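Local coordinates for A223 penton protein C-terminal domain-containing protein (Sulfolobus turreted icosahedral virus 1, PDB 6BO3) that is a turret protein of the virus, probably building part of the penton complex at the capsid vertices through two jelly-roll-like domains, at residues A[18-23]-A[117-122]; A[56-61]-A[100-105]; A[87-92]-A[127-132]; A[156-161]-A[218-223]; A[164-169]-A[212-217]. The protein carries 1 engineered substitution. All coordinates share one frame; numbering follows the deposited sequence.

Contact 1: A[18-23]-A[117-122]; sequences DVVYVD and GTIHPL
Val20 and Val22 form antiparallel hydrogen-bonded pairs with Ile119 and Gly117, with Tyr21 and Thr118 as the non-hydrogen-bonded pair between them; the N-to-C directions of the short strands 20-23 and 117-120 lie 149° apart. Ile119 N donates to Val20 O at 2.8 Å, and Val20 N returns a bond to Ile119 O at 3.0 Å. Just before the strand, Val19 CA approaches Ile119 O at 3.3 Å in a CA-H...O contact. The side chains of Val20 and Ile119 run alongside each other on one face, with Val20 CB 4.0 Å from Ile119 CB. Ile119 CG1 is anti to the carbonyl carbon (chi1 -57°), which brings Ile119 CD1 within 3.7 Å of Val22 CG2. One isoleucine thus spans both valines. The pairing is that of the first and last strands of a jelly roll, 20-28 and 111-120, here at the outer side of a five-stranded sheet. On the face that carries Tyr21, Thr118 CG2 meets the ring obliquely, 3.8 Å from Tyr21 CE1. Val19 CG2 lies over one face of this ring, near its rim. His120 ND1 donates to Pro121 O at 2.8 Å. His120 NE2 bonds to Ser46 OG, so the imidazole is gripped at both nitrogens, and its ring stacks with Phe123.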
# COMPACT_ATOMS: atom_id res chain seq x y z
N ASP A 18 -0.79 2.43 -30.45
CA ASP A 18 0.37 1.68 -29.99
C ASP A 18 0.61 1.97 -28.50
O ASP A 18 0.37 3.09 -28.03
CB ASP A 18 1.63 2.04 -30.81
CG ASP A 18 1.37 2.11 -32.33
OD1 ASP A 18 0.83 1.15 -32.92
OD2 ASP A 18 1.75 3.13 -32.96
N VAL A 19 1.06 0.96 -27.75
CA VAL A 19 1.39 1.16 -26.33
C VAL A 19 2.79 0.65 -25.99
O VAL A 19 3.20 -0.42 -26.47
CB VAL A 19 0.38 0.48 -25.36
CG1 VAL A 19 0.31 -1.02 -25.58
CG2 VAL A 19 0.74 0.78 -23.91
N VAL A 20 3.50 1.42 -25.16
CA VAL A 20 4.79 1.05 -24.57
C VAL A 20 4.66 0.92 -23.06
O VAL A 20 4.17 1.84 -22.37
CB VAL A 20 5.88 2.08 -24.91
CG1 VAL A 20 7.21 1.74 -24.24
CG2 VAL A 20 6.06 2.14 -26.41
N TYR A 21 5.13 -0.21 -22.54
CA TYR A 21 5.08 -0.53 -21.14
C TYR A 21 6.36 -0.10 -20.43
O TYR A 21 7.49 -0.39 -20.89
CB TYR A 21 4.83 -2.01 -20.94
CG TYR A 21 3.41 -2.38 -21.29
CD1 TYR A 21 2.36 -2.06 -20.43
CD2 TYR A 21 3.10 -2.99 -22.50
CE1 TYR A 21 1.04 -2.37 -20.75
CE2 TYR A 21 1.78 -3.30 -22.83
CZ TYR A 21 0.76 -2.99 -21.95
OH TYR A 21 -0.53 -3.31 -22.27
N VAL A 22 6.16 0.58 -19.31
CA VAL A 22 7.23 1.19 -18.54
C VAL A 22 7.19 0.56 -17.16
O VAL A 22 6.16 0.57 -16.47
CB VAL A 22 7.12 2.73 -18.47
CG1 VAL A 22 8.20 3.33 -17.58
CG2 VAL A 22 7.19 3.33 -19.88
N ASP A 23 8.31 -0.04 -16.79
CA ASP A 23 8.50 -0.58 -15.44
C ASP A 23 9.97 -0.40 -15.13
O ASP A 23 10.84 -1.17 -15.61
CB ASP A 23 8.05 -2.04 -15.37
CG ASP A 23 7.99 -2.60 -13.94
OD1 ASP A 23 8.28 -1.90 -12.95
OD2 ASP A 23 7.66 -3.79 -13.80
N GLY A 117 3.90 2.42 -15.79
CA GLY A 117 2.71 2.83 -16.51
C GLY A 117 2.76 2.49 -17.97
O GLY A 117 3.47 1.57 -18.39
N THR A 118 2.01 3.26 -18.76
CA THR A 118 1.85 3.02 -20.17
C THR A 118 2.11 4.32 -20.91
O THR A 118 1.71 5.38 -20.45
CB THR A 118 0.42 2.52 -20.51
OG1 THR A 118 -0.55 3.49 -20.09
CG2 THR A 118 0.12 1.20 -19.81
N ILE A 119 2.82 4.24 -22.02
CA ILE A 119 2.92 5.35 -22.96
C ILE A 119 1.98 5.06 -24.11
O ILE A 119 1.99 3.97 -24.67
CB ILE A 119 4.35 5.53 -23.51
CG1 ILE A 119 5.33 5.74 -22.35
CG2 ILE A 119 4.42 6.71 -24.49
CD1 ILE A 119 6.78 5.56 -22.77
N HIS A 120 1.14 6.04 -24.45
CA HIS A 120 0.16 5.85 -25.50
C HIS A 120 -0.12 7.18 -26.19
O HIS A 120 0.41 8.20 -25.77
CB HIS A 120 -1.13 5.24 -24.91
CG HIS A 120 -1.63 5.95 -23.70
ND1 HIS A 120 -2.24 7.18 -23.76
CD2 HIS A 120 -1.62 5.59 -22.39
CE1 HIS A 120 -2.60 7.55 -22.55
NE2 HIS A 120 -2.22 6.61 -21.69
N PRO A 121 -0.95 7.19 -27.24
CA PRO A 121 -1.19 8.52 -27.80
C PRO A 121 -2.02 9.38 -26.84
O PRO A 121 -2.66 8.83 -25.94
CB PRO A 121 -1.95 8.25 -29.10
CG PRO A 121 -2.43 6.84 -29.02
CD PRO A 121 -1.61 6.11 -27.99
N LEU A 122 -1.99 10.69 -27.01
CA LEU A 122 -2.87 11.58 -26.25
C LEU A 122 -4.33 11.31 -26.56
O LEU A 122 -4.80 11.53 -27.66
CB LEU A 122 -2.56 13.06 -26.55
CG LEU A 122 -3.37 14.09 -25.75
CD1 LEU A 122 -3.12 13.91 -24.25
CD2 LEU A 122 -3.08 15.52 -26.17

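Contact 2: A[56-61]-A[100-105]; sequences VIDVLL and EYDPSN
Asn105 pairs its side-chain amide with the backbone of Val56, much as a neighbouring strand would. Asn105 OD1 accepts from Val56 N at 2.9 Å, in the carbonyl plane and on a lone pair. Asn105 ND2 donates to Val56 O, also at 2.9 Å, with that oxygen in the amide plane. Val56 O takes a second bond, from Asp102 N at 3.2 Å. Next along, Asp58 and Glu100 form an antiparallel hydrogen-bonded pair, with Asp58 N 2.8 Å from Glu100 O. Asp102 CG lies anti to the backbone N (chi1 -173°), which turns the carboxylate toward Asp58. Asp58 OD2 comes within 2.8 Å of Asp102 OD1, the two carboxylate planes being 79° apart. Asp102 OD2 accepts from Ser104 N at 2.8 Å, an Asx turn within the type I turn from Asp102 to Asn105. Asn105 ND2 also donates to Asp102 O. Three hydrogen bonds thus fix the amide, which has Asn105 ND2 3.6 Å above the centre of the Tyr101 ring. Gln80 adds a weak bond to Asp102 OD1. Strand 57-62 lies between 96-101 and 78-81 in a four-stranded jelly-roll sheet, and Ile57 reaches across to Leu49 of the facing sheet.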
# COMPACT_ATOMS: atom_id res chain seq x y z
N VAL A 56 13.80 13.34 -0.47
CA VAL A 56 12.93 14.27 -1.19
C VAL A 56 13.46 14.36 -2.62
O VAL A 56 14.68 14.46 -2.82
CB VAL A 56 12.96 15.66 -0.57
CG1 VAL A 56 12.16 16.65 -1.41
CG2 VAL A 56 12.42 15.60 0.85
N ILE A 57 12.55 14.34 -3.59
CA ILE A 57 12.94 14.39 -4.99
C ILE A 57 12.17 15.49 -5.71
O ILE A 57 11.04 15.86 -5.32
CB ILE A 57 12.77 13.04 -5.74
CG1 ILE A 57 11.34 12.48 -5.65
CG2 ILE A 57 13.74 11.98 -5.23
CD1 ILE A 57 11.09 11.32 -6.60
N ASP A 58 12.83 16.02 -6.73
CA ASP A 58 12.24 17.02 -7.62
C ASP A 58 11.97 16.42 -8.98
O ASP A 58 12.86 15.83 -9.62
CB ASP A 58 13.14 18.25 -7.76
CG ASP A 58 13.52 18.84 -6.42
OD1 ASP A 58 12.63 19.07 -5.58
OD2 ASP A 58 14.74 19.06 -6.23
N VAL A 59 10.73 16.59 -9.44
CA VAL A 59 10.27 15.94 -10.67
C VAL A 59 9.92 17.03 -11.68
O VAL A 59 8.99 17.80 -11.46
CB VAL A 59 9.04 15.03 -10.42
CG1 VAL A 59 8.58 14.36 -11.70
CG2 VAL A 59 9.32 13.97 -9.36
N LEU A 60 10.68 17.10 -12.78
CA LEU A 60 10.36 18.02 -13.87
C LEU A 60 9.64 17.28 -15.03
O LEU A 60 10.12 16.30 -15.59
CB LEU A 60 11.61 18.77 -14.31
CG LEU A 60 11.54 20.09 -15.10
CD1 LEU A 60 10.56 21.12 -14.55
CD2 LEU A 60 12.95 20.69 -15.15
N LEU A 61 8.44 17.74 -15.34
CA LEU A 61 7.66 17.20 -16.44
C LEU A 61 7.77 18.19 -17.60
O LEU A 61 7.33 19.33 -17.49
CB LEU A 61 6.21 17.03 -16.03
CG LEU A 61 5.94 16.16 -14.80
CD1 LEU A 61 4.45 16.15 -14.52
CD2 LEU A 61 6.47 14.74 -14.91
N GLU A 100 15.30 14.50 -9.86
CA GLU A 100 16.53 14.98 -9.22
C GLU A 100 16.46 14.84 -7.69
O GLU A 100 15.45 15.19 -7.07
CB GLU A 100 16.81 16.45 -9.55
CG GLU A 100 16.84 16.83 -11.03
CD GLU A 100 16.59 18.33 -11.27
OE1 GLU A 100 16.82 19.14 -10.34
OE2 GLU A 100 16.18 18.70 -12.38
N TYR A 101 17.57 14.37 -7.10
CA TYR A 101 17.80 14.46 -5.64
C TYR A 101 17.72 15.91 -5.23
O TYR A 101 18.48 16.75 -5.72
CB TYR A 101 19.20 13.91 -5.31
CG TYR A 101 19.60 13.82 -3.84
CD1 TYR A 101 19.14 12.79 -3.02
CD2 TYR A 101 20.51 14.73 -3.28
CE1 TYR A 101 19.54 12.69 -1.69
CE2 TYR A 101 20.91 14.63 -1.95
CZ TYR A 101 20.44 13.60 -1.16
OH TYR A 101 20.82 13.48 0.16
N ASP A 102 16.80 16.24 -4.33
CA ASP A 102 16.73 17.63 -3.88
C ASP A 102 17.96 18.00 -3.03
O ASP A 102 18.34 17.25 -2.12
CB ASP A 102 15.44 17.94 -3.13
CG ASP A 102 15.31 19.41 -2.83
OD1 ASP A 102 14.82 20.16 -3.70
OD2 ASP A 102 15.75 19.84 -1.75
N PRO A 103 18.59 19.16 -3.32
CA PRO A 103 19.80 19.57 -2.59
C PRO A 103 19.59 19.81 -1.08
O PRO A 103 20.55 19.75 -0.33
CB PRO A 103 20.22 20.87 -3.30
CG PRO A 103 19.03 21.32 -4.08
CD PRO A 103 18.30 20.07 -4.45
N SER A 104 18.36 20.05 -0.65
CA SER A 104 18.06 20.29 0.76
C SER A 104 18.02 19.00 1.59
O SER A 104 17.83 19.07 2.79
CB SER A 104 16.73 21.02 0.92
OG SER A 104 15.63 20.15 0.67
N ASN A 105 18.18 17.84 0.97
CA ASN A 105 18.14 16.59 1.72
C ASN A 105 19.19 16.50 2.82
O ASN A 105 20.31 17.00 2.68
CB ASN A 105 18.30 15.39 0.79
CG ASN A 105 16.99 15.01 0.15
OD1 ASN A 105 16.04 14.63 0.84
ND2 ASN A 105 16.92 15.12 -1.17

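Contact 3: A[87-92]-A[127-132]; sequences LKFYNV and SQISIE
Lys88 lays its extended side chain across Ser130 and on to Glu132. CG is anti to the carbonyl carbon (chi1 -58°), and the aliphatic part passes Ser130 OG, which is 3.5 Å from Lys88 CB. Further out, Lys88 CE rests 3.4 Å from Glu132 CD. The salt bridge at the end is loose, with Lys88 NZ 3.4 Å from Glu132 OE1. The backbones are paired beneath: Lys88 with Ser130, and Tyr90 with Gln128, are antiparallel hydrogen-bonded pairs. Leu87 points to the other face of the sheet. Leu87 CD1 touches Ile131 CG1 at 3.6 Å and also nears Ile129 CB. These residues join strand 85-93 of the first jelly roll to strand 128-133, an added strand that makes its sheet five-stranded. Ile79 and Leu81 of the facing sheet pack on this side. Ile129 is the third main contributor. Ile129 CG2 reaches Val92 CG2 at 3.8 Å and meets the Phe89 ring obliquely, at 4.1 Å from Phe89 CD1. Ile129 CA makes a CA-H...O contact with Lys88 O at 3.1 Å. The chain turns a corner at Tyr90 and Asn91, and Val92 then lies against Ile129; Asn91 and Val92 form a G1 bulge opposite Phe45. Ser127 OG donates to Asn91 O at 2.6 Å on the bulge. Asn91 OD1 turns to other partners, Phe123 N and Ser44 OG.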
# COMPACT_ATOMS: atom_id res chain seq x y z
N LEU A 87 3.33 10.16 -7.34
CA LEU A 87 2.82 11.06 -8.37
C LEU A 87 2.07 10.21 -9.42
O LEU A 87 2.63 9.33 -10.11
CB LEU A 87 3.95 11.91 -8.96
CG LEU A 87 3.61 12.84 -10.14
CD1 LEU A 87 2.66 13.92 -9.69
CD2 LEU A 87 4.85 13.49 -10.72
N LYS A 88 0.77 10.45 -9.48
CA LYS A 88 -0.12 9.72 -10.36
C LYS A 88 -0.37 10.56 -11.61
O LYS A 88 -0.55 11.79 -11.53
CB LYS A 88 -1.45 9.37 -9.67
CG LYS A 88 -1.38 8.55 -8.38
CD LYS A 88 -2.79 8.22 -7.86
CE LYS A 88 -2.79 7.62 -6.47
NZ LYS A 88 -4.03 6.83 -6.18
N PHE A 89 -0.31 9.89 -12.75
CA PHE A 89 -0.51 10.47 -14.06
C PHE A 89 -1.72 9.82 -14.71
O PHE A 89 -1.87 8.58 -14.70
CB PHE A 89 0.69 10.20 -14.99
CG PHE A 89 2.01 10.72 -14.47
CD1 PHE A 89 2.60 11.85 -15.02
CD2 PHE A 89 2.69 10.04 -13.48
CE1 PHE A 89 3.83 12.30 -14.57
CE2 PHE A 89 3.91 10.50 -13.00
CZ PHE A 89 4.49 11.63 -13.56
N TYR A 90 -2.56 10.65 -15.31
CA TYR A 90 -3.55 10.15 -16.25
C TYR A 90 -3.53 10.95 -17.55
O TYR A 90 -3.90 12.14 -17.57
CB TYR A 90 -4.98 10.13 -15.67
CG TYR A 90 -5.95 9.59 -16.70
CD1 TYR A 90 -6.92 10.40 -17.29
CD2 TYR A 90 -5.86 8.27 -17.14
CE1 TYR A 90 -7.78 9.91 -18.26
CE2 TYR A 90 -6.70 7.77 -18.11
CZ TYR A 90 -7.67 8.59 -18.66
OH TYR A 90 -8.51 8.09 -19.62
N ASN A 91 -3.14 10.28 -18.63
CA ASN A 91 -3.17 10.81 -20.00
C ASN A 91 -2.38 12.13 -20.06
O ASN A 91 -2.85 13.12 -20.61
CB ASN A 91 -4.63 10.96 -20.51
CG ASN A 91 -4.73 11.31 -22.02
OD1 ASN A 91 -4.12 10.66 -22.86
ND2 ASN A 91 -5.51 12.34 -22.34
N VAL A 92 -1.17 12.15 -19.51
CA VAL A 92 -0.42 13.40 -19.39
C VAL A 92 0.55 13.49 -20.58
O VAL A 92 1.39 12.60 -20.76
CB VAL A 92 0.35 13.49 -18.03
CG1 VAL A 92 1.09 14.80 -17.89
CG2 VAL A 92 -0.60 13.30 -16.83
N SER A 127 -6.33 15.51 -19.06
CA SER A 127 -5.00 15.12 -18.59
C SER A 127 -4.90 15.55 -17.15
O SER A 127 -5.29 16.65 -16.80
CB SER A 127 -3.91 15.79 -19.42
OG SER A 127 -4.06 15.42 -20.76
N GLN A 128 -4.40 14.69 -16.28
CA GLN A 128 -4.42 15.00 -14.86
C GLN A 128 -3.23 14.41 -14.15
O GLN A 128 -2.68 13.40 -14.60
CB GLN A 128 -5.71 14.49 -14.19
CG GLN A 128 -6.99 15.06 -14.75
CD GLN A 128 -8.22 14.50 -14.07
OE1 GLN A 128 -8.37 13.29 -13.95
NE2 GLN A 128 -9.11 15.37 -13.63
N ILE A 129 -2.82 15.07 -13.07
CA ILE A 129 -1.89 14.50 -12.10
C ILE A 129 -2.51 14.60 -10.71
O ILE A 129 -3.44 15.38 -10.48
CB ILE A 129 -0.46 15.13 -12.13
CG1 ILE A 129 -0.47 16.63 -11.81
CG2 ILE A 129 0.22 14.85 -13.47
CD1 ILE A 129 0.92 17.23 -11.66
N SER A 130 -2.05 13.75 -9.80
CA SER A 130 -2.42 13.89 -8.40
C SER A 130 -1.26 13.36 -7.60
O SER A 130 -0.37 12.73 -8.14
CB SER A 130 -3.73 13.14 -8.04
OG SER A 130 -3.60 11.74 -8.20
N ILE A 131 -1.25 13.68 -6.32
CA ILE A 131 -0.17 13.25 -5.45
C ILE A 131 -0.81 12.67 -4.21
O ILE A 131 -1.73 13.27 -3.65
CB ILE A 131 0.79 14.40 -5.11
CG1 ILE A 131 1.61 14.80 -6.36
CG2 ILE A 131 1.74 14.00 -3.99
CD1 ILE A 131 2.54 15.98 -6.20
N GLU A 132 -0.34 11.52 -3.77
CA GLU A 132 -0.74 11.03 -2.46
C GLU A 132 0.43 10.42 -1.68
O GLU A 132 1.47 10.09 -2.26
CB GLU A 132 -1.91 10.06 -2.59
CG GLU A 132 -1.62 8.76 -3.31
CD GLU A 132 -2.74 7.74 -3.12
OE1 GLU A 132 -3.91 8.16 -3.01
OE2 GLU A 132 -2.46 6.52 -3.08

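Contact 4: A[156-161]-A[218-223]; sequences IPANGY and IYEEVI
Glu220 and Glu221 are the chief partners of the 156-161 segment, where strands 160-167 and 213-222 pair in the second jelly-roll domain. In this sheet strand 213-222 lies between 138-146 and 160-167. Glu220 extends toward the loop that leads into strand 160-167. Its CG is anti to the backbone N (chi1 177°), and the straight chain carries the carboxylate in among Ile156, Pro157 and Ala158. Glu220 OE1 lies 3.2 Å from Pro157 CD, and Ile156 CG2 is also close to it. Glu220 OE2 comes within 2.5 Å of Ala158 O. Glu220 is buried against Ile156, Pro157 and Val199, surroundings in which a neutral acid would probably be easier to hold. Glu221 forms an antiparallel hydrogen-bonded pair with Tyr161. Glu221 N donates to Tyr161 O at 2.8 Å, and Tyr161 N donates to Glu221 O at 3.0 Å. The same Glu221 O receives a CA-H...O contact from Gly160 CA at 3.5 Å. The backbone angles of Gly160 (phi 164°, psi -146°) and the closeness of Glu221 O leave no place for a side chain there. The Glu221 and Tyr161 side chains leave on the same face of the sheet, and Glu221 OE2 meets the ring obliquely. That carboxylate has a long, weak ion pair with Lys196, whose side chain also touches Tyr161. Val222 follows as the last strand residue. Val222 CG2 lies 4.2 Å from Ala158 CB, a loose apolar touch on the loop.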
# COMPACT_ATOMS: atom_id res chain seq x y z
N ILE A 156 -1.06 -10.97 19.64
CA ILE A 156 -1.00 -10.04 18.51
C ILE A 156 0.34 -9.26 18.58
O ILE A 156 0.68 -8.70 19.62
CB ILE A 156 -2.27 -9.15 18.48
CG1 ILE A 156 -3.43 -9.98 17.91
CG2 ILE A 156 -2.05 -7.89 17.63
CD1 ILE A 156 -4.80 -9.58 18.39
N PRO A 157 1.13 -9.27 17.48
CA PRO A 157 2.52 -8.77 17.55
C PRO A 157 2.71 -7.25 17.53
O PRO A 157 3.79 -6.77 17.88
CB PRO A 157 3.16 -9.36 16.29
CG PRO A 157 2.03 -9.44 15.33
CD PRO A 157 0.85 -9.87 16.17
N ALA A 158 1.70 -6.50 17.11
CA ALA A 158 1.88 -5.09 16.84
C ALA A 158 0.58 -4.33 16.99
O ALA A 158 -0.50 -4.93 17.07
CB ALA A 158 2.42 -4.90 15.44
N ASN A 159 0.69 -3.01 17.04
CA ASN A 159 -0.46 -2.15 16.88
C ASN A 159 -0.96 -2.33 15.46
O ASN A 159 -0.17 -2.40 14.52
CB ASN A 159 -0.09 -0.68 17.12
CG ASN A 159 0.27 -0.37 18.56
OD1 ASN A 159 -0.17 -1.05 19.50
ND2 ASN A 159 1.05 0.68 18.75
N GLY A 160 -2.28 -2.45 15.32
CA GLY A 160 -2.89 -2.55 14.00
C GLY A 160 -4.32 -3.05 14.07
O GLY A 160 -5.06 -2.76 15.00
N TYR A 161 -4.70 -3.81 13.05
CA TYR A 161 -6.08 -4.21 12.88
C TYR A 161 -6.12 -5.70 12.75
O TYR A 161 -5.52 -6.24 11.84
CB TYR A 161 -6.67 -3.60 11.62
CG TYR A 161 -7.01 -2.15 11.77
CD1 TYR A 161 -8.12 -1.76 12.51
CD2 TYR A 161 -6.23 -1.16 11.17
CE1 TYR A 161 -8.45 -0.43 12.66
CE2 TYR A 161 -6.55 0.18 11.31
CZ TYR A 161 -7.66 0.54 12.06
OH TYR A 161 -7.98 1.86 12.21
N ILE A 218 -7.34 -15.73 10.18
CA ILE A 218 -7.06 -14.67 11.13
C ILE A 218 -5.65 -14.14 10.86
O ILE A 218 -4.67 -14.90 10.80
CB ILE A 218 -7.16 -15.18 12.59
CG1 ILE A 218 -8.52 -15.88 12.83
CG2 ILE A 218 -6.93 -14.02 13.57
CD1 ILE A 218 -8.73 -16.39 14.25
N TYR A 219 -5.55 -12.82 10.72
CA TYR A 219 -4.28 -12.16 10.50
C TYR A 219 -4.37 -10.72 10.97
O TYR A 219 -5.47 -10.24 11.29
CB TYR A 219 -3.89 -12.23 9.02
CG TYR A 219 -4.85 -11.57 8.07
CD1 TYR A 219 -5.99 -12.25 7.62
CD2 TYR A 219 -4.64 -10.28 7.62
CE1 TYR A 219 -6.87 -11.66 6.74
CE2 TYR A 219 -5.51 -9.67 6.72
CZ TYR A 219 -6.62 -10.37 6.29
OH TYR A 219 -7.50 -9.79 5.42
N GLU A 220 -3.24 -10.04 11.05
CA GLU A 220 -3.24 -8.64 11.44
C GLU A 220 -2.75 -7.75 10.29
O GLU A 220 -1.70 -8.03 9.69
CB GLU A 220 -2.39 -8.41 12.69
CG GLU A 220 -2.30 -6.95 13.10
CD GLU A 220 -1.49 -6.70 14.36
OE1 GLU A 220 -0.55 -7.46 14.67
OE2 GLU A 220 -1.79 -5.69 15.04
N GLU A 221 -3.50 -6.69 10.00
CA GLU A 221 -3.03 -5.62 9.11
C GLU A 221 -2.11 -4.71 9.91
O GLU A 221 -2.53 -4.16 10.94
CB GLU A 221 -4.18 -4.79 8.55
CG GLU A 221 -5.10 -5.52 7.59
CD GLU A 221 -6.14 -4.60 6.95
OE1 GLU A 221 -6.66 -4.95 5.87
OE2 GLU A 221 -6.43 -3.53 7.53
N VAL A 222 -0.87 -4.56 9.45
CA VAL A 222 0.14 -3.76 10.13
C VAL A 222 0.76 -2.77 9.14
O VAL A 222 0.90 -3.07 7.95
CB VAL A 222 1.26 -4.63 10.74
CG1 VAL A 222 2.32 -3.77 11.41
CG2 VAL A 222 0.66 -5.62 11.74
N ILE A 223 1.14 -1.61 9.66
CA ILE A 223 1.74 -0.55 8.86
C ILE A 223 3.20 -0.36 9.26
O ILE A 223 4.01 -1.29 9.17
CB ILE A 223 0.96 0.72 9.06

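Contact 5: A[164-169]-A[212-217]; sequences ISITNT and SSSAIL
Ser165 and Leu217 form an antiparallel hydrogen-bonded pair, with Ser165 N donating to Leu217 O at 2.7 Å and Leu217 N bonding back to Ser165 O. The next residue, Ile166, faces Ile216 across a non-hydrogen-bonded pair. Their side chains run alongside each other, and Ile166 CD1 meets Ile216 CG1 at 3.9 Å. Ile166 CG2, anti to its own backbone N, turns the other way to touch Ser214 CB at 3.6 Å. Thr167 N donates to Ala215 O at 2.8 Å, while the return bond from Ala215 N to Thr167 O is weak. On the opposite face from Ile166, Thr167 CB packs on Ala215 CB at 3.8 Å. Asn168 closes the pairing with its side chain. CG swings away from the backbone N (chi1 -162°), and ND2 donates to two hydroxyls, Ser212 OG and Ser214 OG, each 2.9 Å from Asn168 ND2. Both lie somewhat out of the amide plane. Ser214 OG in turn donates to Ser212 O, and Asn168 OD1 bonds to Ser170 OG. Strands 160-167 and 213-222 are the inner pair of a jelly-roll sheet, flanked by 193-199 and 138-146. The isoleucines face Ile174, Met208 and Leu210 of the other sheet.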
# COMPACT_ATOMS: atom_id res chain seq x y z
N ILE A 164 -10.47 -11.14 11.30
CA ILE A 164 -11.00 -12.49 11.43
C ILE A 164 -11.99 -12.72 10.29
O ILE A 164 -13.09 -12.15 10.30
CB ILE A 164 -11.71 -12.68 12.80
CG1 ILE A 164 -10.76 -12.33 13.96
CG2 ILE A 164 -12.24 -14.08 13.00
CD1 ILE A 164 -11.25 -11.16 14.79
N SER A 165 -11.61 -13.54 9.30
CA SER A 165 -12.50 -13.86 8.16
C SER A 165 -13.15 -15.22 8.45
O SER A 165 -12.45 -16.21 8.68
CB SER A 165 -11.71 -13.87 6.83
OG SER A 165 -12.35 -14.60 5.79
N ILE A 166 -14.47 -15.24 8.48
CA ILE A 166 -15.23 -16.45 8.75
C ILE A 166 -16.09 -16.72 7.52
O ILE A 166 -16.93 -15.90 7.17
CB ILE A 166 -16.09 -16.31 10.02
CG1 ILE A 166 -15.23 -15.89 11.22
CG2 ILE A 166 -16.89 -17.59 10.27
CD1 ILE A 166 -14.14 -16.88 11.60
N THR A 167 -15.85 -17.84 6.84
CA THR A 167 -16.68 -18.19 5.68
C THR A 167 -17.77 -19.23 6.07
O THR A 167 -17.49 -20.31 6.61
CB THR A 167 -15.84 -18.68 4.48
OG1 THR A 167 -14.88 -17.67 4.10
CG2 THR A 167 -16.74 -19.02 3.29
N ASN A 168 -19.02 -18.90 5.82
CA ASN A 168 -20.07 -19.85 6.13
C ASN A 168 -21.22 -19.68 5.18
O ASN A 168 -21.34 -18.64 4.54
CB ASN A 168 -20.50 -19.68 7.59
CG ASN A 168 -21.25 -20.89 8.13
OD1 ASN A 168 -22.46 -20.97 7.99
ND2 ASN A 168 -20.54 -21.83 8.74
N THR A 169 -22.06 -20.71 5.08
CA THR A 169 -23.20 -20.72 4.17
C THR A 169 -24.21 -19.65 4.56
O THR A 169 -24.73 -18.94 3.70
CB THR A 169 -23.92 -22.09 4.18
OG1 THR A 169 -24.38 -22.39 5.50
CG2 THR A 169 -22.97 -23.19 3.73
N SER A 212 -21.35 -22.89 13.64
CA SER A 212 -21.10 -24.03 12.75
C SER A 212 -19.73 -23.96 12.07
O SER A 212 -19.11 -22.88 11.93
CB SER A 212 -22.23 -24.23 11.71
OG SER A 212 -22.13 -23.35 10.61
N SER A 213 -19.24 -25.13 11.68
CA SER A 213 -17.92 -25.22 11.08
C SER A 213 -17.76 -24.32 9.85
O SER A 213 -18.57 -24.36 8.92
CB SER A 213 -17.60 -26.67 10.75
OG SER A 213 -16.26 -26.77 10.31
N SER A 214 -16.68 -23.53 9.86
CA SER A 214 -16.45 -22.44 8.92
C SER A 214 -14.98 -22.34 8.53
O SER A 214 -14.12 -22.66 9.35
CB SER A 214 -16.81 -21.13 9.61
OG SER A 214 -18.10 -21.15 10.18
N ALA A 215 -14.69 -21.87 7.31
CA ALA A 215 -13.31 -21.48 6.96
C ALA A 215 -12.90 -20.23 7.76
O ALA A 215 -13.56 -19.18 7.66
CB ALA A 215 -13.14 -21.23 5.47
N ILE A 216 -11.81 -20.38 8.51
CA ILE A 216 -11.27 -19.36 9.41
C ILE A 216 -9.91 -18.89 8.93
O ILE A 216 -8.99 -19.69 8.70
CB ILE A 216 -11.06 -19.91 10.83
CG1 ILE A 216 -12.38 -20.40 11.43
CG2 ILE A 216 -10.40 -18.87 11.72
CD1 ILE A 216 -12.19 -21.50 12.45
N LEU A 217 -9.76 -17.58 8.82
CA LEU A 217 -8.49 -16.98 8.50
C LEU A 217 -8.37 -15.73 9.33
O LEU A 217 -9.19 -14.81 9.22
CB LEU A 217 -8.37 -16.65 7.01
CG LEU A 217 -6.99 -16.19 6.55
CD1 LEU A 217 -5.93 -17.27 6.71
CD2 LEU A 217 -7.11 -15.78 5.09

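In the fold
The chain folds into two antiparallel beta sandwiches, and the contacts divide between them. Contacts 1, 2 and 3 lie in the first, contacts 4 and 5 in the second. Contacts 1 and 3 share the five-stranded sheet, their centres about 14 Å apart, and touch where Leu122 and His120 meet Asn91. Contact 2 belongs to the facing sheet and meets contact 3 through Leu61 on Phe89 and Val59 on Leu87. Along the chain, contact 2 is nested within contact 1, and contact 3 crosses both. Contacts 4 and 5 join the same two strands, with centres about 19 Å apart. Contact 5 is nested within contact 4, and both open after contacts 1 to 3 have closed, with centres about 32 Å or more from theirs. None of the five joins the two sandwiches, consistent with two separately folded domains.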